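Local coordinates for putative membrane transport protein (Vibrio parahaemolyticus RIMD 2210633, PDB 3CK6) that probably takes up zinc ions across the bacterial inner membrane together with protons, as a pentameric transporter of the CorA family, represented here by its cytoplasmic domain, at residues T24-I28 with W46-N50; W33-L39 with A106-K112; I142-N146 with F214-I219; I149-L153 with R221-I226. The protein carries 1 engineered substitution. One frame throughout, in Å; residues are numbered along the deposited sequence.

Contact 1. Residues T24-I28 with W46-N50; sequences TAEHI and WLEDN
The backbone oxygen of E26 is gripped by two side chains of the helix 43-49 region at once. The indole NE1 of W46 donates to E26 O at 2.8 Å through a bent N-H...O path of 132°, the oxygen sitting off the indole plane. W46 has CG anti to its own backbone N (chi1 -177°), which carries the indole toward the loop. The amide ND2 of N50 reaches E26 O from 3.2 Å, longer but almost perfectly straight, with the oxygen in the plane of the amide. The other hydrogen of that amide goes back to the helix: ND2 of N50 donates to W46 O at 3.0 Å, on the opposite face of that carbonyl from the backbone N of N50. At the far end of the amide, OD1 of N50 takes the backbone N-H of I28 at 2.9 Å, with the donor well above the carbonyl plane. OD1 also lies over one face of the H27 ring, nearly perpendicular to the amide, and ND2 over one face of the W46 ring.

Apolar contacts fill in around this. CG2 of I28 presses on the six-membered end of the indole, 3.3 Å from CZ2 of W46, while CB of A25 meets CD1 of W46 at 3.7 Å. With bonds at both of its ends, the N50 amide is fixed in rotation, and a loop without regular structure is pinned to the end of a helix.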
loop_
_atom_site.group_PDB
_atom_site.type_symbol
_atom_site.label_atom_id
_atom_site.label_comp_id
_atom_site.label_asym_id
_atom_site.label_seq_id
_atom_site.Cartn_x
_atom_site.Cartn_y
_atom_site.Cartn_z
ATOM N N THR E 24 37.569 -11.282 -30.366
ATOM C CA THR E 24 38.350 -12.303 -29.655
ATOM C C THR E 24 38.149 -12.197 -28.143
ATOM O O THR E 24 38.164 -11.091 -27.584
ATOM C CB THR E 24 39.843 -12.186 -29.959
ATOM O OG1 THR E 24 40.054 -12.354 -31.361
ATOM C CG2 THR E 24 40.653 -13.258 -29.209
ATOM N N ALA E 25 37.964 -13.358 -27.507
ATOM C CA ALA E 25 37.819 -13.486 -26.055
ATOM C C ALA E 25 39.129 -13.084 -25.380
ATOM O O ALA E 25 40.056 -13.905 -25.234
ATOM C CB ALA E 25 37.442 -14.904 -25.677
ATOM N N GLU E 26 39.211 -11.813 -24.997
ATOM C CA GLU E 26 40.442 -11.283 -24.406
ATOM C C GLU E 26 40.187 -10.812 -22.963
ATOM O O GLU E 26 39.224 -11.249 -22.315
ATOM C CB GLU E 26 41.010 -10.177 -25.305
ATOM C CG GLU E 26 41.208 -10.617 -26.776
ATOM C CD GLU E 26 42.079 -9.671 -27.617
ATOM O OE1 GLU E 26 41.809 -8.439 -27.635
ATOM O OE2 GLU E 26 43.027 -10.175 -28.280
ATOM N N HIS E 27 41.051 -9.944 -22.454
ATOM C CA HIS E 27 40.854 -9.341 -21.148
ATOM C C HIS E 27 39.990 -8.085 -21.327
ATOM O O HIS E 27 40.236 -7.286 -22.231
ATOM C CB HIS E 27 42.226 -8.988 -20.554
ATOM C CG HIS E 27 42.192 -8.595 -19.108
ATOM N ND1 HIS E 27 41.452 -7.530 -18.640
ATOM C CD2 HIS E 27 42.840 -9.104 -18.032
ATOM C CE1 HIS E 27 41.633 -7.408 -17.336
ATOM N NE2 HIS E 27 42.464 -8.357 -16.940
ATOM N N ILE E 28 38.977 -7.917 -20.478
ATOM C CA ILE E 28 38.125 -6.730 -20.553
ATOM C C ILE E 28 38.885 -5.436 -20.165
ATOM O O ILE E 28 39.861 -5.464 -19.387
ATOM C CB ILE E 28 36.785 -6.883 -19.765
ATOM C CG1 ILE E 28 37.003 -6.745 -18.266
ATOM C CG2 ILE E 28 36.085 -8.229 -20.111
ATOM C CD1 ILE E 28 35.731 -6.438 -17.502
ATOM N N TRP E 46 35.013 -17.097 -20.002
ATOM C CA TRP E 46 35.507 -15.750 -20.234
ATOM C C TRP E 46 35.263 -14.836 -19.032
ATOM O O TRP E 46 36.181 -14.152 -18.574
ATOM C CB TRP E 46 34.851 -15.183 -21.485
ATOM C CG TRP E 46 35.320 -13.844 -21.888
ATOM C CD1 TRP E 46 36.543 -13.513 -22.407
ATOM C CD2 TRP E 46 34.560 -12.634 -21.842
ATOM N NE1 TRP E 46 36.591 -12.159 -22.671
ATOM C CE2 TRP E 46 35.390 -11.597 -22.330
ATOM C CE3 TRP E 46 33.259 -12.322 -21.422
ATOM C CZ2 TRP E 46 34.950 -10.282 -22.438
ATOM C CZ3 TRP E 46 32.824 -11.007 -21.518
ATOM C CH2 TRP E 46 33.685 -9.998 -22.009
ATOM N N LEU E 47 34.036 -14.853 -18.514
ATOM C CA LEU E 47 33.663 -14.014 -17.358
ATOM C C LEU E 47 34.502 -14.340 -16.113
ATOM O O LEU E 47 35.023 -13.438 -15.439
ATOM C CB LEU E 47 32.162 -14.160 -17.061
ATOM C CG LEU E 47 31.219 -13.500 -18.080
ATOM C CD1 LEU E 47 29.789 -13.911 -17.845
ATOM C CD2 LEU E 47 31.335 -11.975 -18.051
ATOM N N GLU E 48 34.653 -15.635 -15.836
ATOM C CA GLU E 48 35.467 -16.085 -14.706
ATOM C C GLU E 48 36.965 -15.838 -14.907
ATOM O O GLU E 48 37.649 -15.416 -13.969
ATOM C CB GLU E 48 35.158 -17.541 -14.345
ATOM C CG GLU E 48 33.756 -17.668 -13.744
ATOM C CD GLU E 48 33.321 -19.107 -13.473
ATOM O OE1 GLU E 48 32.138 -19.289 -13.110
ATOM O OE2 GLU E 48 34.136 -20.036 -13.626
ATOM N N ASP E 49 37.464 -16.058 -16.124
ATOM C CA ASP E 49 38.853 -15.714 -16.453
ATOM C C ASP E 49 39.140 -14.237 -16.172
ATOM O O ASP E 49 40.255 -13.874 -15.792
ATOM C CB ASP E 49 39.161 -16.022 -17.927
ATOM C CG ASP E 49 39.483 -17.502 -18.185
ATOM O OD1 ASP E 49 39.667 -18.310 -17.233
ATOM O OD2 ASP E 49 39.551 -17.857 -19.379
ATOM N N ASN E 50 38.111 -13.412 -16.348
ATOM C CA ASN E 50 38.161 -11.976 -16.126
ATOM C C ASN E 50 37.773 -11.603 -14.695
ATOM O O ASN E 50 37.519 -10.427 -14.383
ATOM C CB ASN E 50 37.278 -11.261 -17.162
ATOM C CG ASN E 50 38.025 -10.979 -18.454
ATOM O OD1 ASN E 50 38.866 -10.089 -18.501
ATOM N ND2 ASN E 50 37.726 -11.741 -19.506
#

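Contact 2. Residues W33-L39 with A106-K112; sequences WYHCERL and ALISTRK
S109 OG sits between two rings of the adjacent strand: NE1 of W33 donates to it at 2.9 Å, and ND1 of H35 is hydrogen-bonded to it at 2.7 Å. Both rings meet the hydroxyl at their edges; CG anti to the backbone N in W33 (chi1 175°) and in H35 (-170°) swings each one across to strand 106-111. Further along the same face, R111 grips E37 in a side-on salt bridge, NE to OE1 and NH2 to OE2, both at 2.9 Å and both from above the carboxylate plane. One water links E37 OE1, L39 N and R111 O.

Beneath these side chains runs a parallel ladder, from Y34 N on L107 O to R38 N on R111 O at 2.8 Å. On the other face, CE2 of Y34 meets CB of A106 at 3.9 Å. Beyond the strand end, R38 lays a face of its guanidinium over the backbone between R111 and K112, while its NH2 donates to S97 O and, weakly, to T110 OG1.

The pair lies inside the mixed sheet, flanked by strands 7-12 and 96-103; helix 116-126 packs on the W33 and H35 face, and W46 of helix 43-49 meets Y34 on the other.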
loop_
_atom_site.group_PDB
_atom_site.type_symbol
_atom_site.label_atom_id
_atom_site.label_comp_id
_atom_site.label_asym_id
_atom_site.label_seq_id
_atom_site.Cartn_x
_atom_site.Cartn_y
_atom_site.Cartn_z
ATOM N N TRP E 33 32.562 -1.754 -24.395
ATOM C CA TRP E 33 31.287 -2.456 -24.368
ATOM C C TRP E 33 31.444 -3.801 -25.080
ATOM O O TRP E 33 31.976 -3.864 -26.187
ATOM C CB TRP E 33 30.194 -1.629 -25.040
ATOM C CG TRP E 33 28.870 -2.333 -25.172
ATOM C CD1 TRP E 33 28.262 -3.153 -24.242
ATOM C CD2 TRP E 33 27.973 -2.259 -26.289
ATOM N NE1 TRP E 33 27.042 -3.583 -24.727
ATOM C CE2 TRP E 33 26.839 -3.042 -25.969
ATOM C CE3 TRP E 33 28.005 -1.576 -27.522
ATOM C CZ2 TRP E 33 25.753 -3.203 -26.857
ATOM C CZ3 TRP E 33 26.907 -1.728 -28.407
ATOM C CH2 TRP E 33 25.802 -2.529 -28.060
ATOM N N TYR E 34 31.018 -4.862 -24.407
ATOM C CA TYR E 34 31.045 -6.217 -24.925
ATOM C C TYR E 34 29.593 -6.700 -24.970
ATOM O O TYR E 34 28.938 -6.809 -23.931
ATOM C CB TYR E 34 31.873 -7.123 -24.008
ATOM C CG TYR E 34 33.271 -6.590 -23.753
ATOM C CD1 TYR E 34 34.344 -6.978 -24.569
ATOM C CD2 TYR E 34 33.516 -5.664 -22.739
ATOM C CE1 TYR E 34 35.628 -6.467 -24.370
ATOM C CE2 TYR E 34 34.796 -5.145 -22.542
ATOM C CZ TYR E 34 35.846 -5.566 -23.352
ATOM O OH TYR E 34 37.113 -5.029 -23.155
ATOM N N HIS E 35 29.080 -6.969 -26.165
ATOM C CA HIS E 35 27.734 -7.513 -26.306
ATOM C C HIS E 35 27.874 -9.001 -26.615
ATOM O O HIS E 35 28.581 -9.358 -27.567
ATOM C CB HIS E 35 27.002 -6.804 -27.448
ATOM C CG HIS E 35 25.545 -7.114 -27.512
ATOM N ND1 HIS E 35 24.714 -6.981 -26.425
ATOM C CD2 HIS E 35 24.764 -7.514 -28.545
ATOM C CE1 HIS E 35 23.482 -7.311 -26.778
ATOM N NE2 HIS E 35 23.486 -7.634 -28.059
ATOM N N CYS E 36 27.238 -9.856 -25.808
ATOM C CA CYS E 36 27.495 -11.313 -25.833
ATOM C C CYS E 36 26.247 -12.204 -25.899
ATOM O O CYS E 36 25.165 -11.801 -25.479
ATOM C CB CYS E 36 28.299 -11.747 -24.610
ATOM S SG CYS E 36 29.768 -10.734 -24.319
ATOM N N GLU E 37 26.447 -13.417 -26.422
ATOM C CA GLU E 37 25.448 -14.484 -26.401
ATOM C C GLU E 37 25.444 -15.164 -25.027
ATOM O O GLU E 37 26.420 -15.786 -24.630
ATOM C CB GLU E 37 25.723 -15.514 -27.506
ATOM C CG GLU E 37 25.681 -14.960 -28.943
ATOM C CD GLU E 37 24.270 -14.799 -29.512
ATOM O OE1 GLU E 37 23.306 -14.682 -28.719
ATOM O OE2 GLU E 37 24.128 -14.788 -30.761
ATOM N N ARG E 38 24.345 -15.022 -24.301
ATOM C CA ARG E 38 24.252 -15.562 -22.954
ATOM C C ARG E 38 24.308 -17.098 -22.914
ATOM O O ARG E 38 24.809 -17.669 -21.941
ATOM C CB ARG E 38 22.985 -15.044 -22.268
ATOM C CG ARG E 38 22.767 -15.535 -20.846
ATOM C CD ARG E 38 21.842 -14.603 -20.068
ATOM N NE ARG E 38 20.457 -14.708 -20.540
ATOM C CZ ARG E 38 19.798 -13.729 -21.157
ATOM N NH1 ARG E 38 18.546 -13.944 -21.541
ATOM N NH2 ARG E 38 20.386 -12.543 -21.395
ATOM N N LEU E 39 23.825 -17.757 -23.969
ATOM C CA LEU E 39 23.736 -19.225 -23.993
ATOM C C LEU E 39 24.927 -19.949 -24.600
ATOM O O LEU E 39 24.941 -21.168 -24.682
ATOM C CB LEU E 39 22.435 -19.687 -24.681
ATOM C CG LEU E 39 21.134 -19.284 -23.980
ATOM C CD1 LEU E 39 19.919 -19.815 -24.739
ATOM C CD2 LEU E 39 21.101 -19.748 -22.520
ATOM N N ALA E 106 33.880 -1.572 -17.460
ATOM C CA ALA E 106 33.369 -2.055 -18.751
ATOM C C ALA E 106 31.899 -2.407 -18.639
ATOM O O ALA E 106 31.431 -2.828 -17.579
ATOM C CB ALA E 106 34.140 -3.282 -19.200
ATOM N N LEU E 107 31.193 -2.284 -19.755
ATOM C CA LEU E 107 29.802 -2.680 -19.840
ATOM C C LEU E 107 29.729 -3.972 -20.617
ATOM O O LEU E 107 30.133 -4.005 -21.769
ATOM C CB LEU E 107 29.018 -1.607 -20.590
ATOM C CG LEU E 107 27.733 -0.976 -20.046
ATOM C CD1 LEU E 107 26.576 -1.163 -21.057
ATOM C CD2 LEU E 107 27.364 -1.394 -18.613
ATOM N N ILE E 108 29.235 -5.023 -19.980
ATOM C CA ILE E 108 29.035 -6.327 -20.612
ATOM C C ILE E 108 27.530 -6.590 -20.629
ATOM O O ILE E 108 26.900 -6.675 -19.573
ATOM C CB ILE E 108 29.719 -7.480 -19.832
ATOM C CG1 ILE E 108 31.228 -7.245 -19.652
ATOM C CG2 ILE E 108 29.473 -8.819 -20.505
ATOM C CD1 ILE E 108 31.844 -8.259 -18.653
ATOM N N SER E 109 26.966 -6.694 -21.826
ATOM C CA SER E 109 25.562 -7.032 -21.963
ATOM C C SER E 109 25.418 -8.403 -22.598
ATOM O O SER E 109 26.229 -8.793 -23.451
ATOM C CB SER E 109 24.800 -5.961 -22.757
ATOM O OG SER E 109 25.310 -5.837 -24.063
ATOM N N THR E 110 24.389 -9.140 -22.167
ATOM C CA THR E 110 24.180 -10.512 -22.610
ATOM C C THR E 110 22.746 -10.652 -23.098
ATOM O O THR E 110 21.826 -10.014 -22.556
ATOM C CB THR E 110 24.460 -11.591 -21.514
ATOM O OG1 THR E 110 23.448 -11.546 -20.490
ATOM C CG2 THR E 110 25.862 -11.453 -20.897
ATOM N N ARG E 111 22.571 -11.441 -24.150
ATOM C CA ARG E 111 21.269 -11.633 -24.743
ATOM C C ARG E 111 21.034 -13.113 -25.047
ATOM O O ARG E 111 21.976 -13.900 -25.165
ATOM C CB ARG E 111 21.154 -10.800 -26.039
ATOM C CG ARG E 111 22.078 -11.281 -27.178
ATOM C CD ARG E 111 21.266 -11.556 -28.408
ATOM N NE ARG E 111 21.983 -12.223 -29.494
ATOM C CZ ARG E 111 22.303 -11.628 -30.645
ATOM N NH1 ARG E 111 21.993 -10.344 -30.842
ATOM N NH2 ARG E 111 22.939 -12.304 -31.595
ATOM N N LYS E 112 19.766 -13.478 -25.186
ATOM C CA LYS E 112 19.398 -14.808 -25.663
ATOM C C LYS E 112 18.967 -14.672 -27.121
ATOM O O LYS E 112 19.404 -15.413 -27.982
ATOM C CB LYS E 112 18.265 -15.388 -24.819
ATOM C CG LYS E 112 17.688 -16.735 -25.378
ATOM C CD LYS E 112 17.005 -17.529 -24.284
ATOM C CE LYS E 112 15.508 -17.230 -24.214
ATOM N NZ LYS E 112 14.791 -18.240 -23.361
HETATM O O HOH W 1 22.511 -16.675 -26.433
HETATM O O HOH W 2 21.160 -15.372 -29.769
#

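Contact 3. Residues I142-N146 with F214-I219; sequences IEGLN and FAHNNI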
loop_
_atom_site.group_PDB
_atom_site.type_symbol
_atom_site.label_atom_id
_atom_site.label_comp_id
_atom_site.label_asym_id
_atom_site.label_seq_id
_atom_site.Cartn_x
_atom_site.Cartn_y
_atom_site.Cartn_z
ATOM N N ILE E 142 18.293 1.576 -22.127
ATOM C CA ILE E 142 17.098 1.719 -21.294
ATOM C C ILE E 142 15.979 2.416 -22.089
ATOM O O ILE E 142 14.867 1.886 -22.208
ATOM C CB ILE E 142 17.437 2.433 -19.939
ATOM C CG1 ILE E 142 18.319 1.536 -19.066
ATOM C CG2 ILE E 142 16.179 2.813 -19.183
ATOM C CD1 ILE E 142 19.063 2.278 -17.971
ATOM N N GLU E 143 16.272 3.586 -22.667
ATOM C CA GLU E 143 15.267 4.302 -23.448
ATOM C C GLU E 143 14.854 3.563 -24.731
ATOM O O GLU E 143 13.695 3.654 -25.156
ATOM C CB GLU E 143 15.711 5.729 -23.783
ATOM C CG GLU E 143 15.748 6.663 -22.574
ATOM C CD GLU E 143 14.373 7.264 -22.210
ATOM O OE1 GLU E 143 13.356 6.522 -22.185
ATOM O OE2 GLU E 143 14.316 8.494 -21.924
ATOM N N GLY E 144 15.795 2.860 -25.358
ATOM C CA GLY E 144 15.469 2.091 -26.561
ATOM C C GLY E 144 14.427 1.018 -26.252
ATOM O O GLY E 144 13.447 0.875 -26.977
ATOM N N LEU E 145 14.663 0.270 -25.170
ATOM C CA LEU E 145 13.734 -0.754 -24.673
ATOM C C LEU E 145 12.349 -0.172 -24.333
ATOM O O LEU E 145 11.330 -0.755 -24.721
ATOM C CB LEU E 145 14.341 -1.507 -23.481
ATOM C CG LEU E 145 15.546 -2.426 -23.741
ATOM C CD1 LEU E 145 16.135 -2.925 -22.427
ATOM C CD2 LEU E 145 15.180 -3.587 -24.649
ATOM N N ASN E 146 12.313 0.980 -23.640
ATOM C CA ASN E 146 11.062 1.746 -23.423
ATOM C C ASN E 146 10.335 2.069 -24.724
ATOM O O ASN E 146 9.134 1.797 -24.851
ATOM C CB ASN E 146 11.341 3.095 -22.720
ATOM C CG ASN E 146 11.619 2.953 -21.238
ATOM O OD1 ASN E 146 11.329 1.906 -20.646
ATOM N ND2 ASN E 146 12.169 4.030 -20.611
ATOM N N PHE E 214 14.254 11.263 -16.859
ATOM C CA PHE E 214 13.337 11.152 -18.001
ATOM C C PHE E 214 13.051 9.683 -18.381
ATOM O O PHE E 214 11.911 9.329 -18.686
ATOM C CB PHE E 214 13.876 11.922 -19.219
ATOM C CG PHE E 214 14.143 13.396 -18.957
ATOM C CD1 PHE E 214 13.349 14.127 -18.090
ATOM C CD2 PHE E 214 15.191 14.047 -19.600
ATOM C CE1 PHE E 214 13.607 15.487 -17.843
ATOM C CE2 PHE E 214 15.455 15.403 -19.361
ATOM C CZ PHE E 214 14.664 16.115 -18.479
ATOM N N ALA E 215 14.084 8.843 -18.377
ATOM C CA ALA E 215 13.902 7.399 -18.632
ATOM C C ALA E 215 13.033 6.732 -17.562
ATOM O O ALA E 215 12.155 5.933 -17.871
ATOM C CB ALA E 215 15.249 6.682 -18.778
ATOM N N HIS E 216 13.269 7.084 -16.305
ATOM C CA HIS E 216 12.407 6.633 -15.215
ATOM C C HIS E 216 10.940 7.116 -15.366
ATOM O O HIS E 216 10.008 6.352 -15.125
ATOM C CB HIS E 216 12.980 7.078 -13.859
ATOM C CG HIS E 216 12.225 6.531 -12.696
ATOM N ND1 HIS E 216 11.786 7.317 -11.658
ATOM C CD2 HIS E 216 11.791 5.274 -12.426
ATOM C CE1 HIS E 216 11.120 6.570 -10.793
ATOM N NE2 HIS E 216 11.114 5.327 -11.232
ATOM N N ASN E 217 10.761 8.391 -15.726
ATOM C CA ASN E 217 9.427 8.937 -15.980
ATOM C C ASN E 217 8.734 8.173 -17.120
ATOM O O ASN E 217 7.539 7.866 -17.037
ATOM C CB ASN E 217 9.466 10.424 -16.288
ATOM C CG ASN E 217 8.090 11.083 -16.136
ATOM O OD1 ASN E 217 7.414 10.889 -15.127
ATOM N ND2 ASN E 217 7.681 11.863 -17.134
ATOM N N ASN E 218 9.484 7.868 -18.176
ATOM C CA ASN E 218 8.928 7.056 -19.275
ATOM C C ASN E 218 8.453 5.658 -18.882
ATOM O O ASN E 218 7.390 5.222 -19.337
ATOM C CB ASN E 218 9.894 6.989 -20.463
ATOM C CG ASN E 218 9.982 8.320 -21.205
ATOM O OD1 ASN E 218 9.050 9.104 -21.158
ATOM N ND2 ASN E 218 11.120 8.594 -21.850
ATOM N N ILE E 219 9.238 4.937 -18.083
ATOM C CA ILE E 219 8.818 3.579 -17.657
ATOM C C ILE E 219 7.598 3.678 -16.715
ATOM O O ILE E 219 6.693 2.876 -16.808
ATOM C CB ILE E 219 9.966 2.722 -17.045
ATOM C CG1 ILE E 219 9.489 1.279 -16.738
ATOM C CG2 ILE E 219 10.538 3.361 -15.812
ATOM C CD1 ILE E 219 9.301 0.433 -17.990
#
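E143 and N218 make the close, polar part of this meeting between helices 134-161 and 209-246. ND2 of N218 donates to OE1 of E143 at 3.1 Å along a nearly straight path, using the syn lone pair of that oxygen, and adds a weak, bent bond to OE2. The same OE1 accepts a second N-H from within its own helix: ND2 of N146 reaches it at 3.2 Å from above the carboxylate plane. A bend in the glutamate chain (chi2 -82°) folds the carboxylate over A215, with CD of E143 only 3.6 Å from CB of A215. That small methyl group is consistent with the close approach here, E143 and A215 being the closest CA pair. ND2 of N146 also makes a weak bond to A215 O at 3.3 Å, and at the far end of this close part CD1 of I219 rests 3.7 Å from OD1 of N146.

The fit is looser at I142, whose CG2 touches CB of A215 at 4.0 Å. Both isoleucines belong to the buried side, where helix 173-199 covers them. E143 and N218 are partly exposed, while H59 of a neighbouring subunit packs on N218 and stacks on the buried ring of F214.

With two amide N-H groups converging on OE1, the carboxylate is held in place without a cationic partner in either segment; such donors would probably stabilise its charged form.

Contact 4. Residues I149-L153 with R221-I226; sequences IDLYL and RINETI
The side chain of I222 is the knob here: it projects from helix 209-246 toward helix 134-161, where its CG2 meets CG2 of I149 at 3.8 Å and CD1 of L153 at 3.7 Å. Its other branch runs up against the carboxylate of D150, CG1 lying 3.5 Å from OD1, and ends with CD1 on the backbone oxygen of N146. N146, I149, D150 and L153 thus wall the hole that this one side chain fills. In I222 the first torsion (-65°) carries CG2 anti to the backbone N and CG1 beside it, which spreads the two branches over separate neighbours. The exchange is mutual. L153 in turn pushes its forked end between I222 and I226, CD2 lying 4.0 Å from CG1 of I226, and CD1 brushes the methyl of T225 from a longer distance.

Along the more exposed side, R221 reaches across to D150. Its guanidinium comes end-on, NH1 to OD2 at 2.7 Å and NH2 to OD1 at 2.9 Å, each bond close to straight. A bend late in the arginine chain turns the head toward the carboxylate, and the paired bonds hold the two groups in nearly one plane, 28° apart. Helix 173-199 backs the buried side, with I187 on I149 and I183 on I226, and a neighbouring subunit packs on the outer face, where its R185 bonds T225 OG1.

The short segments run nearly parallel, 18° apart with axes 11.1 Å from each other, an apolar seam edged by a salt bridge where helix 134-161 packs along the long C-terminal helix 209-246, which probably corresponds to the stalk helix of CorA relatives.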
loop_
_atom_site.group_PDB
_atom_site.type_symbol
_atom_site.label_atom_id
_atom_site.label_comp_id
_atom_site.label_asym_id
_atom_site.label_seq_id
_atom_site.Cartn_x
_atom_site.Cartn_y
_atom_site.Cartn_z
ATOM N N ILE E 149 8.645 -0.900 -26.250
ATOM C CA ILE E 149 7.467 -1.280 -25.457
ATOM C C ILE E 149 6.303 -0.336 -25.786
ATOM O O ILE E 149 5.170 -0.795 -26.023
ATOM C CB ILE E 149 7.744 -1.289 -23.930
ATOM C CG1 ILE E 149 8.704 -2.434 -23.561
ATOM C CG2 ILE E 149 6.425 -1.456 -23.163
ATOM C CD1 ILE E 149 9.344 -2.324 -22.169
ATOM N N ASP E 150 6.583 0.970 -25.841
ATOM C CA ASP E 150 5.576 1.939 -26.281
ATOM C C ASP E 150 4.973 1.554 -27.626
ATOM O O ASP E 150 3.762 1.579 -27.772
ATOM C CB ASP E 150 6.156 3.359 -26.380
ATOM C CG ASP E 150 6.035 4.138 -25.077
ATOM O OD1 ASP E 150 5.040 3.929 -24.349
ATOM O OD2 ASP E 150 6.934 4.979 -24.786
ATOM N N LEU E 151 5.817 1.201 -28.602
ATOM C CA LEU E 151 5.342 0.852 -29.946
ATOM C C LEU E 151 4.409 -0.342 -29.894
ATOM O O LEU E 151 3.370 -0.339 -30.557
ATOM C CB LEU E 151 6.496 0.579 -30.935
ATOM C CG LEU E 151 7.125 1.789 -31.646
ATOM C CD1 LEU E 151 8.534 1.479 -32.160
ATOM C CD2 LEU E 151 6.234 2.346 -32.792
ATOM N N TYR E 152 4.769 -1.354 -29.102
ATOM C CA TYR E 152 3.895 -2.511 -28.922
ATOM C C TYR E 152 2.574 -2.130 -28.247
ATOM O O TYR E 152 1.501 -2.558 -28.682
ATOM C CB TYR E 152 4.599 -3.637 -28.160
ATOM C CG TYR E 152 3.720 -4.833 -27.872
ATOM C CD1 TYR E 152 3.255 -5.651 -28.902
ATOM C CD2 TYR E 152 3.360 -5.153 -26.564
ATOM C CE1 TYR E 152 2.442 -6.747 -28.625
ATOM C CE2 TYR E 152 2.558 -6.251 -26.283
ATOM C CZ TYR E 152 2.106 -7.037 -27.308
ATOM O OH TYR E 152 1.306 -8.124 -27.013
ATOM N N LEU E 153 2.656 -1.329 -27.192
ATOM C CA LEU E 153 1.454 -0.872 -26.497
ATOM C C LEU E 153 0.479 -0.156 -27.426
ATOM O O LEU E 153 -0.727 -0.278 -27.244
ATOM C CB LEU E 153 1.783 -0.011 -25.275
ATOM C CG LEU E 153 2.243 -0.811 -24.051
ATOM C CD1 LEU E 153 2.701 0.114 -22.915
ATOM C CD2 LEU E 153 1.162 -1.821 -23.583
ATOM N N ARG E 221 5.300 6.084 -16.818
ATOM C CA ARG E 221 4.200 6.320 -17.770
ATOM C C ARG E 221 3.710 5.017 -18.416
ATOM O O ARG E 221 2.493 4.777 -18.503
ATOM C CB ARG E 221 4.587 7.337 -18.848
ATOM C CG ARG E 221 3.524 7.427 -20.012
ATOM C CD ARG E 221 3.997 8.489 -21.059
ATOM N NE ARG E 221 5.309 8.146 -21.608
ATOM C CZ ARG E 221 5.552 7.129 -22.439
ATOM N NH1 ARG E 221 6.792 6.905 -22.856
ATOM N NH2 ARG E 221 4.572 6.329 -22.852
ATOM N N ILE E 222 4.652 4.182 -18.878
ATOM C CA ILE E 222 4.299 2.865 -19.436
ATOM C C ILE E 222 3.440 2.037 -18.476
ATOM O O ILE E 222 2.359 1.539 -18.877
ATOM C CB ILE E 222 5.552 2.098 -19.959
ATOM C CG1 ILE E 222 6.162 2.869 -21.153
ATOM C CG2 ILE E 222 5.228 0.595 -20.260
ATOM C CD1 ILE E 222 7.501 2.325 -21.661
ATOM N N ASN E 223 3.886 1.909 -17.224
ATOM C CA ASN E 223 3.142 1.165 -16.195
ATOM C C ASN E 223 1.736 1.714 -15.974
ATOM O O ASN E 223 0.786 0.945 -15.887
ATOM C CB ASN E 223 3.907 1.108 -14.863
ATOM C CG ASN E 223 4.884 -0.044 -14.806
ATOM O OD1 ASN E 223 4.484 -1.197 -14.708
ATOM N ND2 ASN E 223 6.175 0.257 -14.901
ATOM N N GLU E 224 1.600 3.030 -15.913
ATOM C CA GLU E 224 0.280 3.650 -15.788
ATOM C C GLU E 224 -0.622 3.406 -16.985
ATOM O O GLU E 224 -1.813 3.238 -16.819
ATOM C CB GLU E 224 0.384 5.140 -15.504
ATOM C CG GLU E 224 1.108 5.398 -14.177
ATOM C CD GLU E 224 1.477 6.853 -13.930
ATOM O OE1 GLU E 224 1.504 7.699 -14.874
ATOM O OE2 GLU E 224 1.764 7.140 -12.744
ATOM N N THR E 225 -0.044 3.413 -18.182
ATOM C CA THR E 225 -0.786 3.153 -19.411
ATOM C C THR E 225 -1.321 1.720 -19.442
ATOM O O THR E 225 -2.488 1.488 -19.800
ATOM C CB THR E 225 0.077 3.446 -20.654
ATOM O OG1 THR E 225 0.179 4.857 -20.804
ATOM C CG2 THR E 225 -0.617 2.910 -21.906
ATOM N N ILE E 226 -0.463 0.774 -19.071
ATOM C CA ILE E 226 -0.863 -0.633 -18.918
ATOM C C ILE E 226 -2.066 -0.778 -17.977
ATOM O O ILE E 226 -3.024 -1.467 -18.312
ATOM C CB ILE E 226 0.329 -1.516 -18.458
ATOM C CG1 ILE E 226 1.335 -1.657 -19.604
ATOM C CG2 ILE E 226 -0.158 -2.939 -18.009
ATOM C CD1 ILE E 226 2.529 -2.448 -19.250
#

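In the fold
Starting at the N terminus, contact 1 closes the short excursion from the loop at 24-28 through strand 32-37 to helix 43-49. Contact 2 opens inside that loop and closes only at 106-112, so the two cross; they also touch, I28 against A106 and L47 against I108, tying helix 43-49 to the sheet. Contacts 3 and 4 come later in series and cross each other, both joining helix 134-161 to helix 209-246 past the intervening helix 173-199, the centres of the two contacts about 10 Å apart. Contacts 2 and 3 are about 9 Å apart between nearest atoms, though helix 134-161 also packs on strand 77-83 of the sheet. Contacts 3 and 4 also reach a neighbouring subunit.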